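Local coordinates for probable benzoylformate decarboxylase (Rhodococcus jostii, PDB 7ORX), which binds thiamine diphosphate and a sodium ion and is, by family, a thiamine diphosphate-dependent enzyme with three alpha/beta domains in its chain, at residues G344-A349 against L364-A369; L151-P156 against T302-E307. All blocks are in the same frame, centred on the assembly; numbering follows the deposited sequence.

Contact 1: residues G344-A349 against L364-A369; sequences GDFEEA and LVRAGA
The guanidinium of Arg366 lies flat over one face of the Phe346 ring, the two planes only 7° from parallel and their centres 3.8 Å apart. NH1 of Arg366 sits above the middle of the ring, while CD2 of Phe346 lies over the middle of the guanidinium, so the stack is offset. Because Arg366 CZ stands 24° off the ring normal, this is also a cation-pi contact made over the face. The aliphatic end of the arginine extends the overlap toward the far rim of the ring, where Arg366 CD comes to 3.4 Å from Phe346 CE2. Arg366 reaches out from its helix with its first two torsions extended and then bends at CG-CD (chi3 63°), which brings NE and the planar head over the ring. The two side chains run past one another in opposite directions.

Phenylalanine suits the loop because it offers a broad apolar face. Arginine suits the helix because it can stack through its flat surface while its N-H groups still point outward in the plane of the head; one of them, on NH1, is hydrogen-bonded to Gln389 O, which helps to fix the rotation of the guanidinium. Phe346 makes a further cation-pi contact with Arg248 and also touches Asp391.

The contact lies at the surface and pins the loop between helices 321-331 and 358-368 to the last full turn of the latter. On that same helix, Leu364 and Val365 pack on Phe506 of helix 503-515, and Val365 also meets Tyr375 of strand 374-378.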
ATOM      1  N   GLY C 344      -8.941   4.470  51.745  1.00 79.59           N
ATOM      2  CA  GLY C 344      -8.630   5.671  52.531  1.00 80.57           C
ATOM      3  C   GLY C 344      -9.369   6.865  51.972  1.00 80.77           C
ATOM      4  O   GLY C 344      -9.727   6.873  50.802  1.00 76.25           O
ATOM      5  N   ASP C 345      -9.575   7.856  52.820  1.00 88.49           N
ATOM      6  CA  ASP C 345     -10.133   9.177  52.446  1.00 91.17           C
ATOM      7  C   ASP C 345      -9.208   9.781  51.384  1.00 87.68           C
ATOM      8  O   ASP C 345      -8.036   9.355  51.317  1.00 85.36           O
ATOM      9  CB  ASP C 345     -10.350  10.035  53.694  1.00 95.94           C
ATOM     10  CG  ASP C 345     -11.692  10.745  53.621  1.00103.49           C
ATOM     11  OD1 ASP C 345     -12.329  10.662  52.484  1.00102.06           O
ATOM     12  OD2 ASP C 345     -12.085  11.379  54.673  1.00106.52           O
ATOM     13  N   PHE C 346      -9.723  10.654  50.519  1.00 85.17           N
ATOM     14  CA  PHE C 346      -8.887  11.352  49.517  1.00 86.03           C
ATOM     15  C   PHE C 346      -7.790  12.144  50.247  1.00 90.16           C
ATOM     16  O   PHE C 346      -8.126  12.908  51.200  1.00 87.14           O
ATOM     17  CB  PHE C 346      -9.736  12.328  48.701  1.00 85.09           C
ATOM     18  CG  PHE C 346     -10.673  11.714  47.714  1.00 81.55           C
ATOM     19  CD1 PHE C 346     -10.174  11.074  46.581  1.00 80.27           C
ATOM     20  CD2 PHE C 346     -12.041  11.758  47.923  1.00 82.09           C
ATOM     21  CE1 PHE C 346     -11.029  10.505  45.656  1.00 79.11           C
ATOM     22  CE2 PHE C 346     -12.898  11.174  46.992  1.00 82.62           C
ATOM     23  CZ  PHE C 346     -12.393  10.580  45.848  1.00 80.11           C
ATOM     24  N   GLU C 347      -6.537  11.962  49.823  1.00 96.09           N
ATOM     25  CA  GLU C 347      -5.362  12.762  50.260  1.00105.02           C
ATOM     26  C   GLU C 347      -5.687  14.266  50.155  1.00106.53           C
ATOM     27  O   GLU C 347      -6.457  14.688  49.262  1.00100.55           O
ATOM     28  CB  GLU C 347      -4.118  12.406  49.444  1.00114.08           C
ATOM     29  CG  GLU C 347      -2.826  13.015  49.991  1.00122.90           C
ATOM     30  CD  GLU C 347      -1.546  12.623  49.271  1.00129.53           C
ATOM     31  OE1 GLU C 347      -1.619  11.824  48.262  1.00135.91           O
ATOM     32  OE2 GLU C 347      -0.470  13.097  49.721  1.00120.33           O
ATOM     33  N   GLU C 348      -5.113  15.039  51.079  1.00111.88           N
ATOM     34  CA  GLU C 348      -5.378  16.485  51.246  1.00114.91           C
ATOM     35  C   GLU C 348      -4.690  17.242  50.115  1.00109.15           C
ATOM     36  O   GLU C 348      -3.606  16.768  49.693  1.00107.15           O
ATOM     37  CB  GLU C 348      -4.875  16.913  52.617  1.00126.03           C
ATOM     38  CG  GLU C 348      -5.354  18.286  53.018  1.00138.50           C
ATOM     39  CD  GLU C 348      -6.831  18.336  53.391  1.00145.81           C
ATOM     40  OE1 GLU C 348      -7.679  17.800  52.585  1.00127.59           O
ATOM     41  OE2 GLU C 348      -7.135  18.913  54.498  1.00150.58           O
ATOM     42  N   ALA C 349      -5.287  18.335  49.627  1.00106.24           N
ATOM     43  CA  ALA C 349      -4.814  19.038  48.407  1.00112.67           C
ATOM     44  C   ALA C 349      -4.560  20.534  48.671  1.00123.67           C
ATOM     45  O   ALA C 349      -5.411  21.335  48.311  1.00125.07           O
ATOM     46  CB  ALA C 349      -5.791  18.828  47.283  1.00110.97           C
ATOM     47  N   LEU C 364     -11.261  20.245  43.742  1.00 78.07           N
ATOM     48  CA  LEU C 364     -12.314  21.271  43.480  1.00 80.04           C
ATOM     49  C   LEU C 364     -13.278  20.732  42.408  1.00 79.84           C
ATOM     50  O   LEU C 364     -14.484  20.857  42.589  1.00 81.87           O
ATOM     51  CB  LEU C 364     -11.670  22.586  43.036  1.00 80.61           C
ATOM     52  CG  LEU C 364     -11.342  23.575  44.150  1.00 85.27           C
ATOM     53  CD1 LEU C 364     -11.205  22.910  45.530  1.00 86.63           C
ATOM     54  CD2 LEU C 364     -10.063  24.346  43.788  1.00 86.68           C
ATOM     55  N   VAL C 365     -12.794  20.122  41.333  1.00 76.17           N
ATOM     56  CA  VAL C 365     -13.732  19.584  40.317  1.00 76.21           C
ATOM     57  C   VAL C 365     -14.580  18.471  40.959  1.00 75.04           C
ATOM     58  O   VAL C 365     -15.771  18.439  40.709  1.00 74.10           O
ATOM     59  CB  VAL C 365     -12.981  19.106  39.064  1.00 76.42           C
ATOM     60  CG1 VAL C 365     -13.858  18.264  38.157  1.00 73.60           C
ATOM     61  CG2 VAL C 365     -12.368  20.294  38.316  1.00 76.85           C
ATOM     62  N   ARG C 366     -14.004  17.602  41.778  1.00 74.36           N
ATOM     63  CA  ARG C 366     -14.772  16.528  42.449  1.00 75.08           C
ATOM     64  C   ARG C 366     -15.928  17.147  43.241  1.00 78.00           C
ATOM     65  O   ARG C 366     -17.065  16.694  43.079  1.00 81.68           O
ATOM     66  CB  ARG C 366     -13.879  15.686  43.366  1.00 73.99           C
ATOM     67  CG  ARG C 366     -14.619  14.566  44.084  1.00 72.97           C
ATOM     68  CD  ARG C 366     -13.756  13.810  45.068  1.00 73.47           C
ATOM     69  NE  ARG C 366     -13.208  14.559  46.226  1.00 75.29           N
ATOM     70  CZ  ARG C 366     -11.928  14.883  46.405  1.00 75.22           C
ATOM     71  NH1 ARG C 366     -11.010  14.592  45.502  1.00 74.90           N
ATOM     72  NH2 ARG C 366     -11.564  15.530  47.482  1.00 76.48           N
ATOM     73  N   ALA C 367     -15.640  18.143  44.069  1.00 79.83           N
ATOM     74  CA  ALA C 367     -16.597  18.793  44.994  1.00 82.98           C
ATOM     75  C   ALA C 367     -17.685  19.562  44.235  1.00 85.15           C
ATOM     76  O   ALA C 367     -18.789  19.649  44.752  1.00 92.73           O
ATOM     77  CB  ALA C 367     -15.834  19.705  45.910  1.00 85.25           C
ATOM     78  N   GLY C 368     -17.389  20.139  43.070  1.00 85.26           N
ATOM     79  CA  GLY C 368     -18.332  20.988  42.301  1.00 83.51           C
ATOM     80  C   GLY C 368     -19.169  20.207  41.312  1.00 83.75           C
ATOM     81  O   GLY C 368     -20.231  20.655  41.001  1.00 86.66           O
ATOM     82  N   ALA C 369     -18.688  19.089  40.788  1.00 82.21           N
ATOM     83  CA  ALA C 369     -19.205  18.480  39.545  1.00 81.43           C
ATOM     84  C   ALA C 369     -20.285  17.491  39.913  1.00 82.04           C
ATOM     85  O   ALA C 369     -20.170  16.815  40.919  1.00 82.19           O
ATOM     86  CB  ALA C 369     -18.123  17.769  38.777  1.00 80.08           C
TER

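Contact 2: residues L151-P156 against T302-E307; sequences LPAKGP and TDDGGE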
ATOM      1  N   LEU C 151     -18.118  -4.572  13.412  1.00 70.30           N
ATOM      2  CA  LEU C 151     -17.750  -6.006  13.555  1.00 74.46           C
ATOM      3  C   LEU C 151     -16.553  -6.088  14.489  1.00 75.38           C
ATOM      4  O   LEU C 151     -15.563  -5.409  14.235  1.00 75.96           O
ATOM      5  CB  LEU C 151     -17.428  -6.571  12.166  1.00 75.65           C
ATOM      6  CG  LEU C 151     -18.044  -7.917  11.824  1.00 77.16           C
ATOM      7  CD1 LEU C 151     -19.442  -8.084  12.413  1.00 77.99           C
ATOM      8  CD2 LEU C 151     -18.034  -8.058  10.317  1.00 77.47           C
ATOM      9  N   PRO C 152     -16.620  -6.863  15.600  1.00 76.61           N
ATOM     10  CA  PRO C 152     -15.423  -7.180  16.379  1.00 75.46           C
ATOM     11  C   PRO C 152     -14.278  -7.469  15.417  1.00 75.34           C
ATOM     12  O   PRO C 152     -14.450  -8.261  14.499  1.00 75.85           O
ATOM     13  CB  PRO C 152     -15.813  -8.446  17.159  1.00 76.76           C
ATOM     14  CG  PRO C 152     -17.279  -8.702  16.812  1.00 77.91           C
ATOM     15  CD  PRO C 152     -17.839  -7.426  16.201  1.00 76.81           C
ATOM     16  N   ALA C 153     -13.134  -6.776  15.547  1.00 74.24           N
ATOM     17  CA  ALA C 153     -12.874  -5.690  16.482  1.00 72.06           C
ATOM     18  C   ALA C 153     -13.246  -4.351  15.861  1.00 69.51           C
ATOM     19  O   ALA C 153     -12.646  -4.010  14.783  1.00 68.44           O
ATOM     20  CB  ALA C 153     -11.418  -5.664  16.772  1.00 72.92           C
ATOM     21  N   LYS C 154     -14.127  -3.597  16.532  1.00 67.26           N
ATOM     22  CA  LYS C 154     -14.751  -2.408  15.924  1.00 67.01           C
ATOM     23  C   LYS C 154     -13.678  -1.426  15.450  1.00 65.71           C
ATOM     24  O   LYS C 154     -12.563  -1.478  15.924  1.00 66.50           O
ATOM     25  CB  LYS C 154     -15.740  -1.858  16.930  1.00 69.91           C
ATOM     26  CG  LYS C 154     -17.149  -2.374  16.820  1.00 73.59           C
ATOM     27  CD  LYS C 154     -17.971  -2.276  18.116  1.00 79.53           C
ATOM     28  CE  LYS C 154     -18.233  -3.662  18.706  1.00 87.51           C
ATOM     29  NZ  LYS C 154     -17.903  -3.780  20.159  1.00 93.10           N
ATOM     30  N   GLY C 155     -13.989  -0.542  14.506  1.00 65.22           N
ATOM     31  CA  GLY C 155     -12.998   0.438  14.029  1.00 63.78           C
ATOM     32  C   GLY C 155     -13.448   1.237  12.817  1.00 62.68           C
ATOM     33  O   GLY C 155     -14.477   1.003  12.199  1.00 63.11           O
ATOM     34  N   PRO C 156     -12.660   2.258  12.471  1.00 61.67           N
ATOM     35  CA  PRO C 156     -13.005   3.151  11.382  1.00 60.65           C
ATOM     36  C   PRO C 156     -12.786   2.594   9.975  1.00 59.98           C
ATOM     37  O   PRO C 156     -11.852   1.821   9.746  1.00 60.06           O
ATOM     38  CB  PRO C 156     -12.083   4.357  11.639  1.00 61.31           C
ATOM     39  CG  PRO C 156     -10.892   3.773  12.323  1.00 62.43           C
ATOM     40  CD  PRO C 156     -11.416   2.627  13.156  1.00 62.41           C
ATOM     41  N   THR C 302     -10.221 -10.691  25.243  1.00 68.92           N
ATOM     42  CA  THR C 302     -10.305  -9.514  24.344  1.00 69.24           C
ATOM     43  C   THR C 302     -11.214  -9.829  23.149  1.00 71.10           C
ATOM     44  O   THR C 302     -11.181 -10.954  22.654  1.00 72.17           O
ATOM     45  CB  THR C 302      -8.886  -9.039  23.994  1.00 68.68           C
ATOM     46  OG1 THR C 302      -8.914  -8.091  22.935  1.00 68.73           O
ATOM     47  CG2 THR C 302      -7.994 -10.146  23.501  1.00 69.44           C
ATOM     48  N   ASP C 303     -12.014  -8.848  22.732  1.00 73.32           N
ATOM     49  CA  ASP C 303     -12.737  -8.834  21.444  1.00 75.44           C
ATOM     50  C   ASP C 303     -11.735  -8.817  20.293  1.00 75.12           C
ATOM     51  O   ASP C 303     -12.105  -9.288  19.222  1.00 79.95           O
ATOM     52  CB  ASP C 303     -13.738  -7.672  21.299  1.00 81.69           C
ATOM     53  CG  ASP C 303     -13.628  -6.410  22.197  1.00 93.08           C
ATOM     54  OD1 ASP C 303     -12.672  -5.544  22.022  1.00 95.27           O
ATOM     55  OD2 ASP C 303     -14.558  -6.222  23.030  1.00106.83           O
ATOM     56  N   ASP C 304     -10.518  -8.299  20.485  1.00 75.69           N
ATOM     57  CA  ASP C 304      -9.564  -7.985  19.380  1.00 76.89           C
ATOM     58  C   ASP C 304      -8.587  -9.158  19.183  1.00 76.63           C
ATOM     59  O   ASP C 304      -7.670  -9.326  20.039  1.00 79.43           O
ATOM     60  CB  ASP C 304      -8.835  -6.655  19.597  1.00 77.97           C
ATOM     61  CG  ASP C 304      -8.157  -6.054  18.352  1.00 81.39           C
ATOM     62  OD1 ASP C 304      -7.894  -6.805  17.343  1.00 80.66           O
ATOM     63  OD2 ASP C 304      -7.867  -4.811  18.370  1.00 82.66           O
ATOM     64  N   GLY C 305      -8.724  -9.910  18.083  1.00 72.05           N
ATOM     65  CA  GLY C 305      -7.764 -10.970  17.768  1.00 71.96           C
ATOM     66  C   GLY C 305      -6.363 -10.430  17.575  1.00 73.08           C
ATOM     67  O   GLY C 305      -5.413 -11.119  17.945  1.00 75.21           O
ATOM     68  N   GLY C 306      -6.220  -9.227  17.021  1.00 74.48           N
ATOM     69  CA  GLY C 306      -4.925  -8.523  16.889  1.00 75.09           C
ATOM     70  C   GLY C 306      -4.216  -8.367  18.223  1.00 75.23           C
ATOM     71  O   GLY C 306      -3.030  -8.695  18.293  1.00 75.80           O
ATOM     72  N   GLU C 307      -4.925  -7.885  19.248  1.00 77.14           N
ATOM     73  CA  GLU C 307      -4.417  -7.749  20.644  1.00 77.76           C
ATOM     74  C   GLU C 307      -3.969  -9.131  21.134  1.00 79.55           C
ATOM     75  O   GLU C 307      -2.872  -9.198  21.658  1.00 83.03           O
ATOM     76  CB  GLU C 307      -5.462  -7.185  21.609  1.00 79.18           C
ATOM     77  CG  GLU C 307      -5.668  -5.678  21.520  1.00 81.27           C
ATOM     78  CD  GLU C 307      -6.870  -5.060  22.253  1.00 82.16           C
ATOM     79  OE1 GLU C 307      -7.353  -5.671  23.265  1.00 82.14           O
ATOM     80  OE2 GLU C 307      -7.331  -3.956  21.802  1.00 81.21           O
TER
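An ST turn leading into an N-cap starts helix 305-310, and Asp304, the capping residue, rests its side chain on the methyl of Ala153. Ala153 CB lies 3.6 Å from Asp304 CG, with OD1, OD2 and CB of the aspartate little farther from the same methyl. No hydrogen bond crosses between the segments; this is plain van der Waals packing, and the small alanine lets the backbones come within 5.0 Å between the CA atoms of Ala153 and Asp304. Beside it, Pro152 CB approaches Asp303 O at 4.3 Å.

Asp304 can serve as cap because CG stands opposite its own backbone N (chi1 -163°), which takes OD1 round to Gly306 N in a weak bond of 3.0 Å. Thr302 OG1 accepts from Asp304 N at 2.9 Å, closing the ST turn, and donates to Glu307 OE1, approaching from 55° out of the carboxylate plane. One threonine hydroxyl thus ties the strand end to the first turn of the helix.

His92 bridges the two segments, bonded to both Lys154 O and Glu307 OE2. The loop 151-156 joins helix 138-149 to strand 157-162; its Pro156 packs on helix 82-90, and its Leu151 on Gly305 of the second subunit, another copy of the protein. Across the contact, strand 297-302 of the central-domain sheet ends at Thr302, whose backbone pairs with Tyr317.

From the N terminus, the chain first reaches 151-156, at the entry to a strand of the N-terminal parallel sheet. It then runs through most of the central domain before 302-307 returns to that loop, so contact 2 closes a circuit of 145 intervening residues and joins two sheet-bearing parts of the fold. Contact 1 comes afterwards and is local, with 14 residues between its segments; it fastens the long connection after helix 321-331 to the helix leading into the C-terminal sheet. The two closures follow in series, neither nesting nor crossing. Their centres lie about 36 Å apart, on opposite sides of the chain's centre.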